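Local coordinates for U6 snRNA-associated Sm-like protein LSm8 (Schizosaccharomyces pombe, PDB 6PPN) that forms part of the nuclear LSM2-LSM8 complex, which binds U6 snRNA ending in a cyclic 2',3' phosphate and acts in spliceosome assembly, at residues H[6-11]-H[24-29]; H[11-16]-H[66-71]; H[37-42]-H[53-58]. All blocks are in the same frame, centred on the assembly; numbering follows the deposited sequence.

Overall arrangement
From the N terminus, the chain makes a turn at residues 6-9 and enters strand 10-15, then returns along strand 20-28; contact 1 closes this first hairpin. Contact 2 starts on the same first strand, sharing Val11, and waits some fifty residues for its partner, strand 65-71, so contacts 1 and 2 cross along the chain. Contact 3 is a later hairpin, 39-43 with 51-56, lying wholly within the span that contact 2 bridges and in series after contact 1. The pairings 65-71 with 10-15, 10-15 with 20-28, 20-28 with 39-43 and 39-43 with 51-56 place all three on one curved antiparallel sheet, with about 11 to 13 Å between contact centres.

Contact 1: residues H[6-11]-H[24-29]; sequences FMEQRV and SLKGFD
Backbone pairing joins Glu8 N to Leu25 O (2.7 Å) and Leu25 N to Gln9 O (3.0 Å), on the way to the antiparallel non-hydrogen-bonded pair Arg10-Ser24. The first of these donors belongs to a type II turn, Phe6 to Gln9. Met7, in the same turn, sets out away from strand 20-28, but bends at chi2 and chi3 (-65° and -61°) bring SD and CE back to it. Met7 SD comes to the edge of the Phe28 ring, 83° off the ring normal, in a Met-aromatic contact, while Met7 CE ends 3.4 Å from Lys26 O. Glu8 and Lys26 cross at about a right angle, and Glu8 OE1 takes Lys26 NZ on its syn lone pair at 2.8 Å. Arg10 NH1 donates to Ser24 OG at 3.1 Å, and Arg10 NH2 to Asp38 O, so one guanidinium links this hairpin to the corner before strand 39-43. A leucine in its place would probably leave Ser24 OG and Asp38 O without this shared guanidinium and weaken the tie to that corner. Leu25 CD2 packs on Phe6 CB (3.8 Å), and both residues are buried. Such a hairpin between the first two strands, with an N-terminal segment leading into it, belongs to the Sm fold.

Contact 2: residues H[11-16]-H[66-71]; sequences VQVITN and AMVGLV
Val11 CG1 meets Val68 CG1 diagonally across the strands at 3.5 Å, tighter than usual for methyl groups. Strands 11-15 and 66-71 run antiparallel at 159°, and the hydrogen-bonded pairs Gln12-Gly69 and Ile14-Met67 alternate with the non-hydrogen-bonded pairs Val11-Leu70 and Val13-Val68. Ile14 can be followed outward on the face it shares with Met67. Its CB lies 3.9 Å from Met67 CE; CG1, anti to the carbonyl carbon (chi1 -50°), and CG2 each stand 4.0 Å from that same methyl, and CD1 turns away from Met67 CE. The two side chains thus run side by side, with Met67 bent at chi3 (-95°) to bring CE against the branch point. Ile14 O grips two donors, Met67 N at 3.0 Å and Ala66 N at 2.9 Å, both in its carbonyl plane. Ala66 CB sits 3.2 Å from Ile14 O. On the opposite face Val13 packs on Val21, Leu34 and Leu60 in the core. Residues 67-70 also pair with a strand of a neighbouring subunit, continuing the sheet, as in Sm-type rings. Ala66 and Met67 facing Ile14 together make a classic beta bulge, set in the bent sheet of the Sm fold.

Contact 3: residues H[37-42]-H[53-58]; sequences SDSFER and IPLGVY
Ser39 holds Gly56 O twice, through its backbone N at 3.1 Å and through OG at 2.7 Å, the hydroxyl approaching from above the carbonyl plane (38° out of it). The chi1 of 65° sets OG between the backbone N and the carbonyl carbon, which points it at this oxygen. Ser39 O in turn accepts Leu55 N at 2.9 Å and, weakly, Gly56 N, so two residues face one: a classic beta bulge that shifts the register by one before Phe40 pairs with Pro54. Farther along, Glu41 N to Ile53 O (2.8 Å) and Ile53 N to Glu41 O (2.9 Å) make the hydrogen-bonded pair Glu41-Ile53. In the next shell Leu55 CD1 comes 4.1 Å from Glu41 CB and lies over one face of the Tyr58 ring, 3.5 Å above its plane and toward its rim. A water bonded to Tyr58 OH reaches Glu41 OE2 only weakly. Outward, Tyr58 stacks on an aromatic ring of a neighbouring subunit, and Val57 and Tyr58 extend the sheet into that chain. Within the subunit, Phe40 and Arg42 bond through their backbones to strand 20-28, and the Arg42 side chain makes a cation-pi contact with Trp81, beyond helix 73-78.

Contact 1: residues H[6-11]-H[24-29]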
loop_
_atom_site.group_PDB
_atom_site.type_symbol
_atom_site.label_atom_id
_atom_site.label_comp_id
_atom_site.label_asym_id
_atom_site.label_seq_id
_atom_site.Cartn_x
_atom_site.Cartn_y
_atom_site.Cartn_z
ATOM N N PHE H 6 24.793 -5.809 -0.191
ATOM C CA PHE H 6 24.694 -5.907 -1.645
ATOM C C PHE H 6 25.292 -4.710 -2.385
ATOM O O PHE H 6 25.250 -4.690 -3.622
ATOM C CB PHE H 6 23.231 -6.046 -2.073
ATOM C CG PHE H 6 22.542 -7.273 -1.554
ATOM C CD1 PHE H 6 23.256 -8.338 -1.058
ATOM C CD2 PHE H 6 21.152 -7.355 -1.585
ATOM C CE1 PHE H 6 22.606 -9.467 -0.592
ATOM C CE2 PHE H 6 20.489 -8.485 -1.131
ATOM C CZ PHE H 6 21.228 -9.551 -0.617
ATOM N N MET H 7 25.820 -3.710 -1.676
ATOM C CA MET H 7 26.271 -2.478 -2.324
ATOM C C MET H 7 27.327 -2.738 -3.402
ATOM O O MET H 7 28.229 -3.568 -3.234
ATOM C CB MET H 7 26.840 -1.522 -1.282
ATOM C CG MET H 7 25.791 -0.734 -0.536
ATOM S SD MET H 7 24.940 0.355 -1.675
ATOM C CE MET H 7 26.340 1.343 -2.188
ATOM N N GLU H 8 27.210 -2.002 -4.514
ATOM C CA GLU H 8 28.158 -2.033 -5.624
ATOM C C GLU H 8 28.204 -3.388 -6.313
ATOM O O GLU H 8 29.201 -3.722 -6.961
ATOM C CB GLU H 8 29.581 -1.639 -5.191
ATOM C CG GLU H 8 29.679 -0.353 -4.408
ATOM C CD GLU H 8 29.183 0.867 -5.176
ATOM O OE1 GLU H 8 29.208 0.865 -6.434
ATOM O OE2 GLU H 8 28.735 1.827 -4.502
ATOM N N GLN H 9 27.170 -4.205 -6.158
ATOM C CA GLN H 9 27.125 -5.494 -6.828
ATOM C C GLN H 9 25.858 -5.595 -7.665
ATOM O O GLN H 9 24.902 -4.834 -7.471
ATOM C CB GLN H 9 27.189 -6.645 -5.819
ATOM C CG GLN H 9 28.431 -6.596 -4.942
ATOM C CD GLN H 9 28.231 -7.337 -3.637
ATOM O OE1 GLN H 9 28.344 -8.568 -3.579
ATOM N NE2 GLN H 9 27.876 -6.590 -2.586
ATOM N N ARG H 10 25.873 -6.540 -8.614
ATOM C CA ARG H 10 24.701 -6.811 -9.438
ATOM C C ARG H 10 23.600 -7.388 -8.572
ATOM O O ARG H 10 23.833 -8.272 -7.747
ATOM C CB ARG H 10 25.012 -7.774 -10.573
ATOM C CG ARG H 10 25.994 -7.223 -11.582
ATOM C CD ARG H 10 25.546 -5.883 -12.202
ATOM N NE ARG H 10 24.471 -5.996 -13.193
ATOM C CZ ARG H 10 24.056 -4.990 -13.975
ATOM N NH1 ARG H 10 24.626 -3.792 -13.896
ATOM N NH2 ARG H 10 23.070 -5.176 -14.848
ATOM N N VAL H 11 22.407 -6.861 -8.747
ATOM C CA VAL H 11 21.284 -7.111 -7.871
ATOM C C VAL H 11 20.058 -7.265 -8.761
ATOM O O VAL H 11 20.015 -6.730 -9.870
ATOM C CB VAL H 11 21.200 -5.926 -6.895
ATOM C CG1 VAL H 11 19.835 -5.334 -6.842
ATOM C CG2 VAL H 11 21.791 -6.307 -5.536
ATOM N N SER H 24 23.352 -2.568 -10.908
ATOM C CA SER H 24 24.304 -2.389 -9.819
ATOM C C SER H 24 23.720 -1.529 -8.707
ATOM O O SER H 24 23.211 -0.430 -8.956
ATOM C CB SER H 24 25.582 -1.775 -10.357
ATOM O OG SER H 24 26.053 -2.596 -11.403
ATOM N N LEU H 25 23.781 -2.027 -7.473
ATOM C CA LEU H 25 23.186 -1.274 -6.372
ATOM C C LEU H 25 24.138 -0.148 -6.017
ATOM O O LEU H 25 25.264 -0.391 -5.567
ATOM C CB LEU H 25 22.904 -2.171 -5.171
ATOM C CG LEU H 25 22.207 -1.512 -3.971
ATOM C CD1 LEU H 25 20.831 -0.998 -4.396
ATOM C CD2 LEU H 25 22.038 -2.484 -2.822
ATOM N N LYS H 26 23.709 1.087 -6.259
ATOM C CA LYS H 26 24.538 2.233 -5.932
ATOM C C LYS H 26 24.103 2.906 -4.644
ATOM O O LYS H 26 24.867 3.688 -4.078
ATOM C CB LYS H 26 24.521 3.249 -7.087
ATOM C CG LYS H 26 24.816 2.620 -8.442
ATOM C CD LYS H 26 26.233 2.054 -8.577
ATOM C CE LYS H 26 27.307 3.099 -8.568
ATOM N NZ LYS H 26 28.691 2.474 -8.628
ATOM N N GLY H 27 22.917 2.608 -4.137
ATOM C CA GLY H 27 22.605 3.187 -2.848
ATOM C C GLY H 27 21.188 2.864 -2.456
ATOM O O GLY H 27 20.411 2.462 -3.312
ATOM N N PHE H 28 20.848 3.028 -1.175
ATOM C CA PHE H 28 19.511 2.776 -0.683
ATOM C C PHE H 28 19.291 3.652 0.541
ATOM O O PHE H 28 20.228 4.241 1.085
ATOM C CB PHE H 28 19.346 1.303 -0.318
ATOM C CG PHE H 28 20.250 0.863 0.783
ATOM C CD1 PHE H 28 21.555 0.496 0.511
ATOM C CD2 PHE H 28 19.805 0.831 2.092
ATOM C CE1 PHE H 28 22.405 0.098 1.528
ATOM C CE2 PHE H 28 20.636 0.444 3.113
ATOM C CZ PHE H 28 21.955 0.067 2.838
ATOM N N ASP H 29 18.054 3.699 1.024
ATOM C CA ASP H 29 17.848 4.380 2.297
ATOM C C ASP H 29 16.841 3.586 3.132
ATOM O O ASP H 29 16.368 2.514 2.738
ATOM C CB ASP H 29 17.401 5.832 2.062
ATOM C CG ASP H 29 16.115 5.911 1.265
ATOM O OD1 ASP H 29 15.286 5.011 1.433
ATOM O OD2 ASP H 29 15.910 6.850 0.462
#

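Contact 2: residues H[11-16]-H[66-71]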
loop_
_atom_site.group_PDB
_atom_site.type_symbol
_atom_site.label_atom_id
_atom_site.label_comp_id
_atom_site.label_asym_id
_atom_site.label_seq_id
_atom_site.Cartn_x
_atom_site.Cartn_y
_atom_site.Cartn_z
ATOM N N VAL H 11 22.407 -6.861 -8.747
ATOM C CA VAL H 11 21.284 -7.111 -7.871
ATOM C C VAL H 11 20.058 -7.265 -8.761
ATOM O O VAL H 11 20.015 -6.730 -9.870
ATOM C CB VAL H 11 21.200 -5.926 -6.895
ATOM C CG1 VAL H 11 19.835 -5.334 -6.842
ATOM C CG2 VAL H 11 21.791 -6.307 -5.536
ATOM N N GLN H 12 19.062 -8.016 -8.299
ATOM C CA GLN H 12 17.859 -8.260 -9.086
ATOM C C GLN H 12 16.653 -7.895 -8.235
ATOM O O GLN H 12 16.389 -8.539 -7.225
ATOM C CB GLN H 12 17.752 -9.715 -9.553
ATOM C CG GLN H 12 16.350 -10.046 -10.105
ATOM C CD GLN H 12 16.249 -11.429 -10.732
ATOM O OE1 GLN H 12 16.795 -11.676 -11.809
ATOM N NE2 GLN H 12 15.545 -12.337 -10.058
ATOM N N VAL H 13 15.902 -6.890 -8.661
ATOM C CA VAL H 13 14.797 -6.351 -7.885
ATOM C C VAL H 13 13.509 -6.890 -8.460
ATOM O O VAL H 13 13.303 -6.843 -9.682
ATOM C CB VAL H 13 14.773 -4.813 -7.927
ATOM C CG1 VAL H 13 13.550 -4.316 -7.152
ATOM C CG2 VAL H 13 16.066 -4.217 -7.339
ATOM N N ILE H 14 12.644 -7.397 -7.588
ATOM C CA ILE H 14 11.274 -7.740 -7.938
ATOM C C ILE H 14 10.390 -6.673 -7.319
ATOM O O ILE H 14 10.421 -6.480 -6.093
ATOM C CB ILE H 14 10.866 -9.118 -7.414
ATOM C CG1 ILE H 14 11.909 -10.150 -7.792
ATOM C CG2 ILE H 14 9.523 -9.488 -7.996
ATOM C CD1 ILE H 14 11.812 -10.499 -9.156
ATOM N N THR H 15 9.590 -6.009 -8.146
ATOM C CA THR H 15 8.740 -4.919 -7.696
ATOM C C THR H 15 7.317 -5.406 -7.469
ATOM O O THR H 15 6.946 -6.538 -7.819
ATOM C CB THR H 15 8.756 -3.793 -8.723
ATOM O OG1 THR H 15 8.315 -4.305 -9.963
ATOM C CG2 THR H 15 10.139 -3.317 -8.946
ATOM N N ASN H 16 6.507 -4.532 -6.856
ATOM C CA ASN H 16 5.151 -4.936 -6.499
ATOM C C ASN H 16 4.280 -5.185 -7.718
ATOM O O ASN H 16 3.272 -5.894 -7.598
ATOM C CB ASN H 16 4.495 -3.893 -5.591
ATOM C CG ASN H 16 5.097 -3.885 -4.186
ATOM O OD1 ASN H 16 6.060 -4.611 -3.900
ATOM N ND2 ASN H 16 4.509 -3.097 -3.296
ATOM N N ALA H 66 9.552 -5.252 -3.646
ATOM C CA ALA H 66 9.229 -6.468 -2.906
ATOM C C ALA H 66 10.476 -7.208 -2.462
ATOM O O ALA H 66 10.613 -7.574 -1.287
ATOM C CB ALA H 66 8.351 -7.404 -3.766
ATOM N N MET H 67 11.395 -7.457 -3.376
ATOM C CA MET H 67 12.563 -8.263 -3.035
ATOM C C MET H 67 13.755 -7.675 -3.727
ATOM O O MET H 67 13.619 -7.177 -4.842
ATOM C CB MET H 67 12.452 -9.707 -3.528
ATOM C CG MET H 67 11.484 -10.554 -2.765
ATOM S SD MET H 67 11.363 -12.077 -3.698
ATOM C CE MET H 67 9.916 -11.737 -4.705
ATOM N N VAL H 68 14.924 -7.805 -3.102
ATOM C CA VAL H 68 16.212 -7.499 -3.734
ATOM C C VAL H 68 17.111 -8.728 -3.588
ATOM O O VAL H 68 17.489 -9.091 -2.471
ATOM C CB VAL H 68 16.887 -6.265 -3.112
ATOM C CG1 VAL H 68 18.189 -5.963 -3.843
ATOM C CG2 VAL H 68 15.945 -5.040 -3.140
ATOM N N GLY H 69 17.440 -9.377 -4.696
ATOM C CA GLY H 69 18.275 -10.568 -4.681
ATOM C C GLY H 69 19.671 -10.234 -5.176
ATOM O O GLY H 69 19.831 -9.414 -6.066
ATOM N N LEU H 70 20.680 -10.866 -4.592
ATOM C CA LEU H 70 22.050 -10.695 -5.044
ATOM C C LEU H 70 22.290 -11.716 -6.147
ATOM O O LEU H 70 22.132 -12.919 -5.917
ATOM C CB LEU H 70 23.017 -10.906 -3.879
ATOM C CG LEU H 70 24.501 -10.683 -4.125
ATOM C CD1 LEU H 70 24.768 -9.197 -4.320
ATOM C CD2 LEU H 70 25.286 -11.168 -2.927
ATOM N N VAL H 71 22.646 -11.257 -7.346
ATOM C CA VAL H 71 22.790 -12.209 -8.440
ATOM C C VAL H 71 24.167 -12.849 -8.326
ATOM O O VAL H 71 25.197 -12.167 -8.218
ATOM C CB VAL H 71 22.541 -11.565 -9.820
ATOM C CG1 VAL H 71 21.911 -10.191 -9.689
ATOM C CG2 VAL H 71 23.761 -11.522 -10.660
#

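Contact 3: residues H[37-42]-H[53-58]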
loop_
_atom_site.group_PDB
_atom_site.type_symbol
_atom_site.label_atom_id
_atom_site.label_comp_id
_atom_site.label_asym_id
_atom_site.label_seq_id
_atom_site.Cartn_x
_atom_site.Cartn_y
_atom_site.Cartn_z
ATOM N N SER H 37 22.230 1.253 -11.296
ATOM C CA SER H 37 22.833 1.776 -12.512
ATOM C C SER H 37 23.148 0.633 -13.460
ATOM O O SER H 37 23.195 -0.530 -13.053
ATOM C CB SER H 37 24.093 2.579 -12.210
ATOM O OG SER H 37 25.087 1.743 -11.669
ATOM N N ASP H 38 23.347 0.970 -14.732
ATOM C CA ASP H 38 23.479 -0.035 -15.791
ATOM C C ASP H 38 22.383 -1.090 -15.694
ATOM O O ASP H 38 22.613 -2.292 -15.867
ATOM C CB ASP H 38 24.861 -0.676 -15.766
ATOM C CG ASP H 38 25.923 0.257 -16.247
ATOM O OD1 ASP H 38 25.871 0.633 -17.440
ATOM O OD2 ASP H 38 26.774 0.665 -15.425
ATOM N N SER H 39 21.179 -0.642 -15.405
ATOM C CA SER H 39 20.097 -1.572 -15.146
ATOM C C SER H 39 19.348 -1.935 -16.425
ATOM O O SER H 39 19.428 -1.264 -17.461
ATOM C CB SER H 39 19.109 -0.979 -14.158
ATOM O OG SER H 39 18.513 0.131 -14.777
ATOM N N PHE H 40 18.617 -3.037 -16.347
ATOM C CA PHE H 40 17.762 -3.436 -17.457
ATOM C C PHE H 40 16.618 -4.250 -16.880
ATOM O O PHE H 40 16.705 -4.768 -15.766
ATOM C CB PHE H 40 18.552 -4.192 -18.535
ATOM C CG PHE H 40 19.242 -5.420 -18.028
ATOM C CD1 PHE H 40 20.543 -5.351 -17.561
ATOM C CD2 PHE H 40 18.589 -6.646 -18.014
ATOM C CE1 PHE H 40 21.185 -6.483 -17.085
ATOM C CE2 PHE H 40 19.228 -7.785 -17.542
ATOM C CZ PHE H 40 20.530 -7.703 -17.082
ATOM N N GLU H 41 15.508 -4.304 -17.603
ATOM C CA GLU H 41 14.380 -5.117 -17.173
ATOM C C GLU H 41 14.424 -6.423 -17.935
ATOM O O GLU H 41 14.795 -6.436 -19.103
ATOM C CB GLU H 41 13.041 -4.430 -17.429
ATOM C CG GLU H 41 11.873 -5.354 -17.166
ATOM C CD GLU H 41 10.523 -4.661 -17.151
ATOM O OE1 GLU H 41 9.547 -5.306 -16.714
ATOM O OE2 GLU H 41 10.439 -3.480 -17.549
ATOM N N ARG H 42 14.034 -7.512 -17.281
ATOM C CA ARG H 42 13.879 -8.806 -17.938
ATOM C C ARG H 42 12.405 -9.161 -17.948
ATOM O O ARG H 42 11.743 -9.099 -16.904
ATOM C CB ARG H 42 14.647 -9.915 -17.214
ATOM C CG ARG H 42 16.008 -10.214 -17.741
ATOM C CD ARG H 42 16.738 -11.192 -16.804
ATOM N NE ARG H 42 18.106 -11.411 -17.282
ATOM C CZ ARG H 42 19.088 -11.928 -16.553
ATOM N NH1 ARG H 42 18.866 -12.286 -15.302
ATOM N NH2 ARG H 42 20.299 -12.081 -17.082
ATOM N N ILE H 53 15.060 -5.047 -21.646
ATOM C CA ILE H 53 14.921 -3.626 -21.956
ATOM C C ILE H 53 15.999 -2.848 -21.205
ATOM O O ILE H 53 16.058 -2.920 -19.977
ATOM C CB ILE H 53 13.518 -3.110 -21.600
ATOM C CG1 ILE H 53 12.457 -3.833 -22.438
ATOM C CG2 ILE H 53 13.426 -1.622 -21.847
ATOM C CD1 ILE H 53 11.966 -5.117 -21.838
ATOM N N PRO H 54 16.833 -2.061 -21.879
ATOM C CA PRO H 54 17.819 -1.253 -21.149
ATOM C C PRO H 54 17.144 -0.089 -20.447
ATOM O O PRO H 54 16.312 0.597 -21.048
ATOM C CB PRO H 54 18.750 -0.748 -22.247
ATOM C CG PRO H 54 18.352 -1.490 -23.493
ATOM C CD PRO H 54 16.936 -1.890 -23.331
ATOM N N LEU H 55 17.559 0.179 -19.195
ATOM C CA LEU H 55 16.949 1.223 -18.384
ATOM C C LEU H 55 17.910 2.293 -17.863
ATOM O O LEU H 55 17.441 3.338 -17.397
ATOM C CB LEU H 55 16.214 0.597 -17.191
ATOM C CG LEU H 55 15.025 -0.324 -17.505
ATOM C CD1 LEU H 55 14.402 -0.817 -16.187
ATOM C CD2 LEU H 55 14.015 0.418 -18.306
ATOM N N GLY H 56 19.221 2.071 -17.893
ATOM C CA GLY H 56 20.125 3.116 -17.442
ATOM C C GLY H 56 20.079 3.234 -15.932
ATOM O O GLY H 56 20.092 2.232 -15.206
ATOM N N VAL H 57 20.031 4.476 -15.434
ATOM C CA VAL H 57 19.934 4.727 -13.999
ATOM C C VAL H 57 18.471 4.747 -13.600
ATOM O O VAL H 57 17.661 5.460 -14.206
ATOM C CB VAL H 57 20.614 6.050 -13.614
ATOM C CG1 VAL H 57 20.567 6.205 -12.125
ATOM C CG2 VAL H 57 22.063 6.106 -14.121
ATOM N N TYR H 58 18.153 4.000 -12.552
ATOM C CA TYR H 58 16.791 3.669 -12.144
ATOM C C TYR H 58 16.677 3.949 -10.665
ATOM O O TYR H 58 17.397 3.336 -9.878
ATOM C CB TYR H 58 16.497 2.200 -12.393
ATOM C CG TYR H 58 15.128 1.902 -12.923
ATOM C CD1 TYR H 58 14.689 2.476 -14.091
ATOM C CD2 TYR H 58 14.298 0.993 -12.278
ATOM C CE1 TYR H 58 13.454 2.186 -14.608
ATOM C CE2 TYR H 58 13.052 0.692 -12.790
ATOM C CZ TYR H 58 12.638 1.300 -13.949
ATOM O OH TYR H 58 11.401 1.010 -14.473
HETATM O O HOH W 1 10.084 -1.235 -15.148
#